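Local coordinates for N utilization substance protein B (Aquifex aeolicus, PDB 3R2C) that probably takes part in transcription antitermination of ribosomal RNA genes by binding the boxA sequence of their RNA, at residues Met1-Gly6 with Lys41-Tyr46; Ser63-His68 with Ser128-Ala133. All coordinates share one frame; numbering follows the deposited sequence.

One RNA strand passes two helix contacts that do not touch each other. Contact 1 packs the start of the chain against helix 41-56, and M1 and R2 of that start bind G1 and G2 of chain E. Contact 2, where the end of helix 58-66 meets helix 117-137, is bordered by U4, C6 and U7 of that same chain. Their centres lie about 26 Å apart on opposite sides of the chain's centre, with nearest atoms still about 12 Å from each other. In sequence contact 1 closes before contact 2 opens, and helices 41-56 and 58-66 follow one another. The pair illustrates how an all-helical protein can meet one RNA at separate places beside its helix junctions.

Contact 1. Residues Met1-Gly6 with Lys41-Tyr46. With nucleotides of chain E.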
loop_
_atom_site.group_PDB
_atom_site.type_symbol
_atom_site.label_atom_id
_atom_site.label_comp_id
_atom_site.label_asym_id
_atom_site.label_seq_id
_atom_site.Cartn_x
_atom_site.Cartn_y
_atom_site.Cartn_z
ATOM N N MET A 1 3.421 -8.704 -21.143
ATOM C CA MET A 1 2.550 -9.873 -20.824
ATOM C C MET A 1 1.539 -9.510 -19.723
ATOM O O MET A 1 1.909 -9.073 -18.625
ATOM C CB MET A 1 3.408 -11.082 -20.445
ATOM C CG MET A 1 4.680 -10.752 -19.671
ATOM S SD MET A 1 6.130 -11.568 -20.380
ATOM C CE MET A 1 6.977 -10.187 -21.155
ATOM N N ARG A 2 0.258 -9.683 -20.022
ATOM C CA ARG A 2 -0.792 -9.091 -19.194
ATOM C C ARG A 2 -0.919 -9.634 -17.748
ATOM O O ARG A 2 -1.410 -8.927 -16.861
ATOM C CB ARG A 2 -2.145 -9.159 -19.914
ATOM C CG ARG A 2 -3.207 -8.343 -19.210
ATOM C CD ARG A 2 -4.354 -7.837 -20.100
ATOM N NE ARG A 2 -5.074 -6.814 -19.343
ATOM C CZ ARG A 2 -5.025 -5.508 -19.587
ATOM N NH1 ARG A 2 -4.323 -5.037 -20.619
ATOM N NH2 ARG A 2 -5.681 -4.669 -18.784
ATOM N N TYR A 3 -0.501 -10.872 -17.497
ATOM C CA TYR A 3 -0.548 -11.403 -16.131
ATOM C C TYR A 3 0.270 -10.538 -15.153
ATOM O O TYR A 3 0.018 -10.549 -13.955
ATOM C CB TYR A 3 -0.033 -12.841 -16.074
ATOM C CG TYR A 3 1.462 -12.937 -16.222
ATOM C CD1 TYR A 3 2.044 -13.055 -17.475
ATOM C CD2 TYR A 3 2.298 -12.901 -15.113
ATOM C CE1 TYR A 3 3.408 -13.130 -17.625
ATOM C CE2 TYR A 3 3.670 -12.977 -15.260
ATOM C CZ TYR A 3 4.216 -13.097 -16.521
ATOM O OH TYR A 3 5.584 -13.180 -16.677
ATOM N N ARG A 4 1.237 -9.787 -15.665
ATOM C CA ARG A 4 2.018 -8.897 -14.794
ATOM C C ARG A 4 1.204 -7.745 -14.188
ATOM O O ARG A 4 1.606 -7.179 -13.175
ATOM C CB ARG A 4 3.229 -8.342 -15.537
ATOM C CG ARG A 4 4.286 -9.401 -15.814
ATOM C CD ARG A 4 5.407 -8.832 -16.632
ATOM N NE ARG A 4 6.498 -9.785 -16.797
ATOM C CZ ARG A 4 7.637 -9.510 -17.426
ATOM N NH1 ARG A 4 7.831 -8.305 -17.949
ATOM N NH2 ARG A 4 8.582 -10.433 -17.527
ATOM N N LYS A 5 0.076 -7.382 -14.800
ATOM C CA LYS A 5 -0.797 -6.375 -14.200
ATOM C C LYS A 5 -1.316 -6.877 -12.851
ATOM O O LYS A 5 -1.266 -6.162 -11.846
ATOM C CB LYS A 5 -1.977 -6.040 -15.114
ATOM C CG LYS A 5 -2.856 -4.905 -14.613
ATOM C CD LYS A 5 -3.930 -4.545 -15.673
ATOM C CE LYS A 5 -4.884 -3.444 -15.186
ATOM N NZ LYS A 5 -4.176 -2.130 -15.045
ATOM N N GLY A 6 -1.820 -8.105 -12.829
ATOM C CA GLY A 6 -2.276 -8.706 -11.588
ATOM C C GLY A 6 -1.141 -8.860 -10.582
ATOM O O GLY A 6 -1.337 -8.673 -9.383
ATOM N N LYS A 41 1.594 -19.997 -11.499
ATOM C CA LYS A 41 3.018 -19.806 -11.242
ATOM C C LYS A 41 3.528 -18.502 -11.853
ATOM O O LYS A 41 4.366 -17.840 -11.257
ATOM C CB LYS A 41 3.818 -21.007 -11.759
ATOM C CG LYS A 41 5.332 -20.808 -11.822
ATOM C CD LYS A 41 6.004 -22.022 -12.472
ATOM C CE LYS A 41 7.353 -21.681 -13.094
ATOM N NZ LYS A 41 8.513 -22.161 -12.287
ATOM N N ASP A 42 3.014 -18.110 -13.017
ATOM C CA ASP A 42 3.520 -16.898 -13.660
ATOM C C ASP A 42 3.342 -15.656 -12.763
ATOM O O ASP A 42 4.308 -14.927 -12.511
ATOM C CB ASP A 42 2.935 -16.683 -15.076
ATOM C CG ASP A 42 1.398 -16.738 -15.127
ATOM O OD1 ASP A 42 0.735 -16.623 -14.079
ATOM O OD2 ASP A 42 0.841 -16.885 -16.247
ATOM N N ALA A 43 2.135 -15.462 -12.240
ATOM C CA ALA A 43 1.801 -14.251 -11.493
ATOM C C ALA A 43 2.315 -14.329 -10.059
ATOM O O ALA A 43 2.689 -13.313 -9.457
ATOM C CB ALA A 43 0.295 -14.022 -11.503
ATOM N N TYR A 44 2.318 -15.534 -9.505
ATOM C CA TYR A 44 2.842 -15.760 -8.165
ATOM C C TYR A 44 4.348 -15.460 -8.120
ATOM O O TYR A 44 4.842 -14.766 -7.222
ATOM C CB TYR A 44 2.589 -17.210 -7.750
ATOM C CG TYR A 44 3.176 -17.573 -6.406
ATOM C CD1 TYR A 44 4.488 -18.017 -6.296
ATOM C CD2 TYR A 44 2.418 -17.468 -5.245
ATOM C CE1 TYR A 44 5.029 -18.349 -5.063
ATOM C CE2 TYR A 44 2.946 -17.799 -4.014
ATOM C CZ TYR A 44 4.255 -18.236 -3.928
ATOM O OH TYR A 44 4.789 -18.566 -2.702
ATOM N N GLU A 45 5.080 -15.980 -9.094
ATOM C CA GLU A 45 6.524 -15.812 -9.107
ATOM C C GLU A 45 6.917 -14.375 -9.439
ATOM O O GLU A 45 7.863 -13.846 -8.860
ATOM C CB GLU A 45 7.177 -16.812 -10.067
ATOM C CG GLU A 45 7.151 -18.230 -9.490
ATOM C CD GLU A 45 8.095 -19.184 -10.193
ATOM O OE1 GLU A 45 8.687 -18.799 -11.225
ATOM O OE2 GLU A 45 8.240 -20.325 -9.705
ATOM N N TYR A 46 6.186 -13.728 -10.339
ATOM C CA TYR A 46 6.519 -12.348 -10.674
ATOM C C TYR A 46 6.203 -11.408 -9.496
ATOM O O TYR A 46 7.000 -10.531 -9.175
ATOM C CB TYR A 46 5.801 -11.886 -11.942
ATOM C CG TYR A 46 6.467 -10.671 -12.554
ATOM C CD1 TYR A 46 7.697 -10.792 -13.187
ATOM C CD2 TYR A 46 5.891 -9.399 -12.465
ATOM C CE1 TYR A 46 8.331 -9.700 -13.739
ATOM C CE2 TYR A 46 6.522 -8.287 -13.018
ATOM C CZ TYR A 46 7.747 -8.453 -13.658
ATOM O OH TYR A 46 8.413 -7.381 -14.215
ATOM O "O5'" G E 1 -1.988 -8.478 -24.615
ATOM C "C5'" G E 1 -3.326 -8.136 -24.269
ATOM C "C4'" G E 1 -3.457 -6.669 -23.951
ATOM O "O4'" G E 1 -2.731 -6.378 -22.719
ATOM C "C3'" G E 1 -2.876 -5.720 -24.991
ATOM O "O3'" G E 1 -3.572 -4.483 -24.881
ATOM C "C2'" G E 1 -1.440 -5.558 -24.483
ATOM O "O2'" G E 1 -0.742 -4.437 -24.983
ATOM C "C1'" G E 1 -1.699 -5.451 -22.980
ATOM N N9 G E 1 -0.565 -5.784 -22.121
ATOM C C8 G E 1 0.494 -6.658 -22.245
ATOM N N7 G E 1 1.268 -6.653 -21.183
ATOM C C5 G E 1 0.680 -5.737 -20.320
ATOM C C6 G E 1 1.037 -5.276 -19.017
ATOM O O6 G E 1 2.001 -5.608 -18.340
ATOM N N1 G E 1 0.141 -4.337 -18.511
ATOM C C2 G E 1 -0.962 -3.886 -19.191
ATOM N N2 G E 1 -1.738 -2.975 -18.596
ATOM N N3 G E 1 -1.295 -4.294 -20.398
ATOM C C4 G E 1 -0.441 -5.204 -20.892
ATOM P P G E 2 -3.966 -3.606 -26.168
ATOM O OP1 G E 2 -5.414 -3.658 -26.292
ATOM O OP2 G E 2 -3.123 -4.067 -27.301
ATOM O "O5'" G E 2 -3.521 -2.151 -25.713
ATOM C "C5'" G E 2 -3.917 -0.988 -26.418
ATOM C "C4'" G E 2 -3.856 0.227 -25.518
ATOM O "O4'" G E 2 -4.886 0.134 -24.498
ATOM C "C3'" G E 2 -2.568 0.392 -24.711
ATOM O "O3'" G E 2 -1.510 0.957 -25.461
ATOM C "C2'" G E 2 -3.014 1.264 -23.544
ATOM O "O2'" G E 2 -3.065 2.632 -23.920
ATOM C "C1'" G E 2 -4.444 0.761 -23.307
ATOM N N9 G E 2 -4.517 -0.213 -22.197
ATOM C C8 G E 2 -4.397 -1.576 -22.262
ATOM N N7 G E 2 -4.485 -2.144 -21.090
ATOM C C5 G E 2 -4.666 -1.097 -20.199
ATOM C C6 G E 2 -4.824 -1.108 -18.787
ATOM O O6 G E 2 -4.842 -2.091 -18.026
ATOM N N1 G E 2 -4.991 0.176 -18.277
ATOM C C2 G E 2 -4.981 1.322 -19.033
ATOM N N2 G E 2 -5.162 2.458 -18.357
ATOM N N3 G E 2 -4.828 1.344 -20.354
ATOM C C4 G E 2 -4.680 0.105 -20.867
#
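The guanidinium of R4 lies flat on the ring of Y46, its plane only 10° from the ring's, while the methyl CE of M1 covers its other face. This stack joins the first turns of helices 3-21 and 41-56 in the all-helical NusB fold, at the surface, without one hydrogen bond between the two segments. R4 is extended from CG to NE, which lays the whole chain along the tyrosine: R4 CG sits 3.9 Å from the Y46 ring centroid and R4 NE 3.6 Å from Y46 CE1. The OH of Y46 is hydrogen-bonded to E91 OE2, which probably limits how the ring can turn.

The Y3 ring is sandwiched between R4 CG on one face and D42 CB on the other, the latter 3.9 Å from the ring centroid; the D42 carboxylate runs within 5° of the ring plane. At the ring's edge, Y3 CE2 reaches Y46 CB at 4.1 Å.

The residues flanking Y3 and R4 meet the RNA instead: the N-terminal nitrogen of M1 donates to N7 of G1 of chain E, and R2 reads the next guanine with two nitrogens. R2 NH2 reaches O6 of G2 of chain E at 2.8 Å, while R2 NH1 gives a nearly straight bond (172°) of 2.9 Å to N7 of G2 of chain E.

Contact 2. Residues Ser63-His68 with Ser128-Ala133; sequences SIIEKH and SAIYKA. With nucleotides of chain E.
H68, just beyond helix 58-66, lays its imidazole on the backbone of helix 117-137 at A129 and I130. With CG anti to the carbonyl carbon (chi1 -61°), the ring is carried over that helix. From the root outward, H68 CB lies 3.9 Å from O4 of U7 of chain E, and H68 CG is near I130 CG1. One branch, H68 CD2, presses on I130 CG1 at 3.6 Å, and the carbonyl O of I64 lies in the ring plane at the imidazole's edge. The other, H68 ND1, faces the A129 methyl at 4.0 Å. At the tip, H68 CE1 meets A133 CB at 3.7 Å, with NE2 close beside it. Over one face of the ring, I130 CA makes a CH-pi contact, 15° off the ring normal.

On the helix 58-66 side, I130 CG2 meets I64 CG2 at 3.6 Å and I130 CD1 rests against I65 CG1. I130 also touches V89 and I93, so helix 79-94 continues this apolar layer.

With an alanine here, I130 CA and CG1 and the A133 methyl would probably lose their cover, leaving a gap beside the backbone that U7 of chain E binds.

The RNA uses polar atoms at the margins: N3 of U7 of chain E donates to H68 O at 2.8 Å, while S128 OG accepts from N3 of U4 of chain E and donates to O2 of C6 of chain E. No hydrogen bond links the two segments, which suggests that apolar and CH-pi packing carries the contact, while the hydrogen bonds to the bases here come from a loop carbonyl and a serine hydroxyl.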
loop_
_atom_site.group_PDB
_atom_site.type_symbol
_atom_site.label_atom_id
_atom_site.label_comp_id
_atom_site.label_asym_id
_atom_site.label_seq_id
_atom_site.Cartn_x
_atom_site.Cartn_y
_atom_site.Cartn_z
ATOM N N SER A 63 15.320 6.806 -1.111
ATOM C CA SER A 63 16.237 7.907 -1.411
ATOM C C SER A 63 16.046 8.421 -2.841
ATOM O O SER A 63 16.046 9.629 -3.097
ATOM C CB SER A 63 17.677 7.437 -1.216
ATOM O OG SER A 63 18.591 8.430 -1.618
ATOM N N ILE A 64 15.905 7.499 -3.786
ATOM C CA ILE A 64 15.692 7.887 -5.179
ATOM C C ILE A 64 14.404 8.697 -5.310
ATOM O O ILE A 64 14.359 9.715 -5.986
ATOM C CB ILE A 64 15.616 6.656 -6.083
ATOM C CG1 ILE A 64 17.022 6.064 -6.244
ATOM C CG2 ILE A 64 14.994 7.026 -7.431
ATOM C CD1 ILE A 64 17.031 4.653 -6.753
ATOM N N ILE A 65 13.355 8.245 -4.641
ATOM C CA ILE A 65 12.087 8.957 -4.652
ATOM C C ILE A 65 12.254 10.348 -4.026
ATOM O O ILE A 65 11.822 11.342 -4.597
ATOM C CB ILE A 65 11.002 8.141 -3.907
ATOM C CG1 ILE A 65 10.628 6.890 -4.733
ATOM C CG2 ILE A 65 9.770 8.993 -3.623
ATOM C CD1 ILE A 65 9.845 5.844 -3.914
ATOM N N GLU A 66 12.902 10.416 -2.865
ATOM C CA GLU A 66 13.057 11.687 -2.157
ATOM C C GLU A 66 13.856 12.716 -2.954
ATOM O O GLU A 66 13.575 13.907 -2.888
ATOM C CB GLU A 66 13.700 11.463 -0.781
ATOM C CG GLU A 66 12.685 11.079 0.282
ATOM C CD GLU A 66 13.281 11.034 1.684
ATOM O OE1 GLU A 66 14.527 11.026 1.806
ATOM O OE2 GLU A 66 12.502 11.007 2.663
ATOM N N LYS A 67 14.846 12.256 -3.708
ATOM C CA LYS A 67 15.615 13.148 -4.567
ATOM C C LYS A 67 14.722 13.951 -5.517
ATOM O O LYS A 67 15.115 15.020 -5.973
ATOM C CB LYS A 67 16.654 12.360 -5.363
ATOM C CG LYS A 67 17.600 13.227 -6.179
ATOM C CD LYS A 67 18.855 12.456 -6.566
ATOM C CE LYS A 67 19.930 13.379 -7.132
ATOM N NZ LYS A 67 21.190 12.646 -7.458
ATOM N N HIS A 68 13.526 13.443 -5.810
ATOM C CA HIS A 68 12.625 14.118 -6.740
ATOM C C HIS A 68 11.371 14.643 -6.067
ATOM O O HIS A 68 10.398 14.938 -6.738
ATOM C CB HIS A 68 12.247 13.176 -7.897
ATOM C CG HIS A 68 13.426 12.740 -8.701
ATOM N ND1 HIS A 68 13.886 13.451 -9.791
ATOM C CD2 HIS A 68 14.283 11.699 -8.546
ATOM C CE1 HIS A 68 14.964 12.862 -10.279
ATOM N NE2 HIS A 68 15.224 11.795 -9.540
ATOM N N SER A 128 7.839 9.691 -13.521
ATOM C CA SER A 128 8.382 10.093 -14.810
ATOM C C SER A 128 9.720 10.814 -14.664
ATOM O O SER A 128 10.640 10.587 -15.444
ATOM C CB SER A 128 7.394 11.002 -15.546
ATOM O OG SER A 128 7.868 11.268 -16.854
ATOM N N ALA A 129 9.811 11.708 -13.684
ATOM C CA ALA A 129 11.062 12.403 -13.400
ATOM C C ALA A 129 12.144 11.421 -12.945
ATOM O O ALA A 129 13.294 11.511 -13.369
ATOM C CB ALA A 129 10.844 13.468 -12.334
ATOM N N ILE A 130 11.775 10.482 -12.079
ATOM C CA ILE A 130 12.721 9.488 -11.599
ATOM C C ILE A 130 13.251 8.704 -12.788
ATOM O O ILE A 130 14.456 8.480 -12.914
ATOM C CB ILE A 130 12.053 8.494 -10.610
ATOM C CG1 ILE A 130 11.778 9.180 -9.270
ATOM C CG2 ILE A 130 12.945 7.259 -10.392
ATOM C CD1 ILE A 130 10.836 8.375 -8.363
ATOM N N TYR A 131 12.340 8.292 -13.664
ATOM C CA TYR A 131 12.708 7.462 -14.800
ATOM C C TYR A 131 13.600 8.222 -15.792
ATOM O O TYR A 131 14.534 7.658 -16.351
ATOM C CB TYR A 131 11.458 6.941 -15.523
ATOM C CG TYR A 131 11.777 5.864 -16.528
ATOM C CD1 TYR A 131 12.429 4.702 -16.134
ATOM C CD2 TYR A 131 11.433 6.007 -17.870
ATOM C CE1 TYR A 131 12.733 3.711 -17.044
ATOM C CE2 TYR A 131 11.736 5.016 -18.793
ATOM C CZ TYR A 131 12.381 3.868 -18.368
ATOM O OH TYR A 131 12.690 2.878 -19.275
ATOM N N LYS A 132 13.324 9.495 -16.019
ATOM C CA LYS A 132 14.116 10.228 -17.000
ATOM C C LYS A 132 15.528 10.479 -16.477
ATOM O O LYS A 132 16.490 10.467 -17.241
ATOM C CB LYS A 132 13.441 11.536 -17.404
ATOM C CG LYS A 132 12.669 11.425 -18.715
ATOM C CD LYS A 132 11.297 10.811 -18.511
ATOM C CE LYS A 132 10.207 11.856 -18.660
ATOM N NZ LYS A 132 10.406 13.040 -17.779
ATOM N N ALA A 133 15.650 10.685 -15.173
ATOM C CA ALA A 133 16.953 10.877 -14.556
ATOM C C ALA A 133 17.758 9.578 -14.607
ATOM O O ALA A 133 18.961 9.601 -14.824
ATOM C CB ALA A 133 16.795 11.364 -13.132
ATOM P P U E 4 3.881 5.097 -23.475
ATOM O OP1 U E 4 2.724 5.464 -24.319
ATOM O OP2 U E 4 5.245 5.451 -23.927
ATOM O "O5'" U E 4 3.656 5.625 -22.003
ATOM C "C5'" U E 4 2.585 5.147 -21.219
ATOM C "C4'" U E 4 2.359 6.053 -20.057
ATOM O "O4'" U E 4 3.507 5.996 -19.185
ATOM C "C3'" U E 4 2.233 7.522 -20.407
ATOM O "O3'" U E 4 0.925 7.849 -20.843
ATOM C "C2'" U E 4 2.663 8.212 -19.112
ATOM O "O2'" U E 4 1.601 8.215 -18.168
ATOM C "C1'" U E 4 3.740 7.257 -18.606
ATOM N N1 U E 4 5.117 7.679 -18.947
ATOM C C2 U E 4 5.647 8.787 -18.316
ATOM O O2 U E 4 5.016 9.497 -17.555
ATOM N N3 U E 4 6.948 9.067 -18.642
ATOM C C4 U E 4 7.772 8.353 -19.480
ATOM O O4 U E 4 8.926 8.743 -19.650
ATOM C C5 U E 4 7.174 7.196 -20.069
ATOM C C6 U E 4 5.900 6.906 -19.771
ATOM P P U E 7 3.463 17.439 -13.457
ATOM O OP1 U E 7 2.173 18.115 -13.705
ATOM O OP2 U E 7 4.708 18.044 -13.980
ATOM O "O5'" U E 7 3.621 17.133 -11.905
ATOM C "C5'" U E 7 2.516 16.681 -11.140
ATOM C "C4'" U E 7 2.847 16.640 -9.666
ATOM O "O4'" U E 7 4.090 15.903 -9.467
ATOM C "C3'" U E 7 3.053 18.003 -9.005
ATOM O "O3'" U E 7 2.591 17.949 -7.659
ATOM C "C2'" U E 7 4.561 18.151 -8.999
ATOM O "O2'" U E 7 5.054 19.034 -8.013
ATOM C "C1'" U E 7 4.994 16.711 -8.739
ATOM N N1 U E 7 6.363 16.408 -9.184
ATOM C C2 U E 7 7.298 16.268 -8.175
ATOM O O2 U E 7 7.025 16.367 -6.989
ATOM N N3 U E 7 8.564 16.003 -8.609
ATOM C C4 U E 7 8.992 15.867 -9.907
ATOM O O4 U E 7 10.181 15.624 -10.092
ATOM C C5 U E 7 7.975 16.041 -10.902
ATOM C C6 U E 7 6.718 16.304 -10.514
ATOM P P C E 6 -1.179 14.137 -17.293
ATOM O OP1 C E 6 -2.135 14.951 -16.523
ATOM O OP2 C E 6 -1.005 14.423 -18.729
ATOM O "O5'" C E 6 0.258 14.160 -16.585
ATOM C "C5'" C E 6 0.389 13.984 -15.175
ATOM C "C4'" C E 6 1.808 14.241 -14.720
ATOM O "O4'" C E 6 2.695 13.311 -15.400
ATOM C "C3'" C E 6 2.348 15.638 -15.037
ATOM O "O3'" C E 6 3.367 15.969 -14.093
ATOM C "C2'" C E 6 2.981 15.420 -16.405
ATOM O "O2'" C E 6 3.938 16.390 -16.776
ATOM C "C1'" C E 6 3.609 14.038 -16.214
ATOM N N1 C E 6 3.818 13.275 -17.463
ATOM C C2 C E 6 5.119 13.005 -17.899
ATOM O O2 C E 6 6.063 13.439 -17.234
ATOM N N3 C E 6 5.315 12.281 -19.024
ATOM C C4 C E 6 4.257 11.835 -19.707
ATOM N N4 C E 6 4.477 11.126 -20.813
ATOM C C5 C E 6 2.923 12.098 -19.293
ATOM C C6 C E 6 2.753 12.811 -18.177
#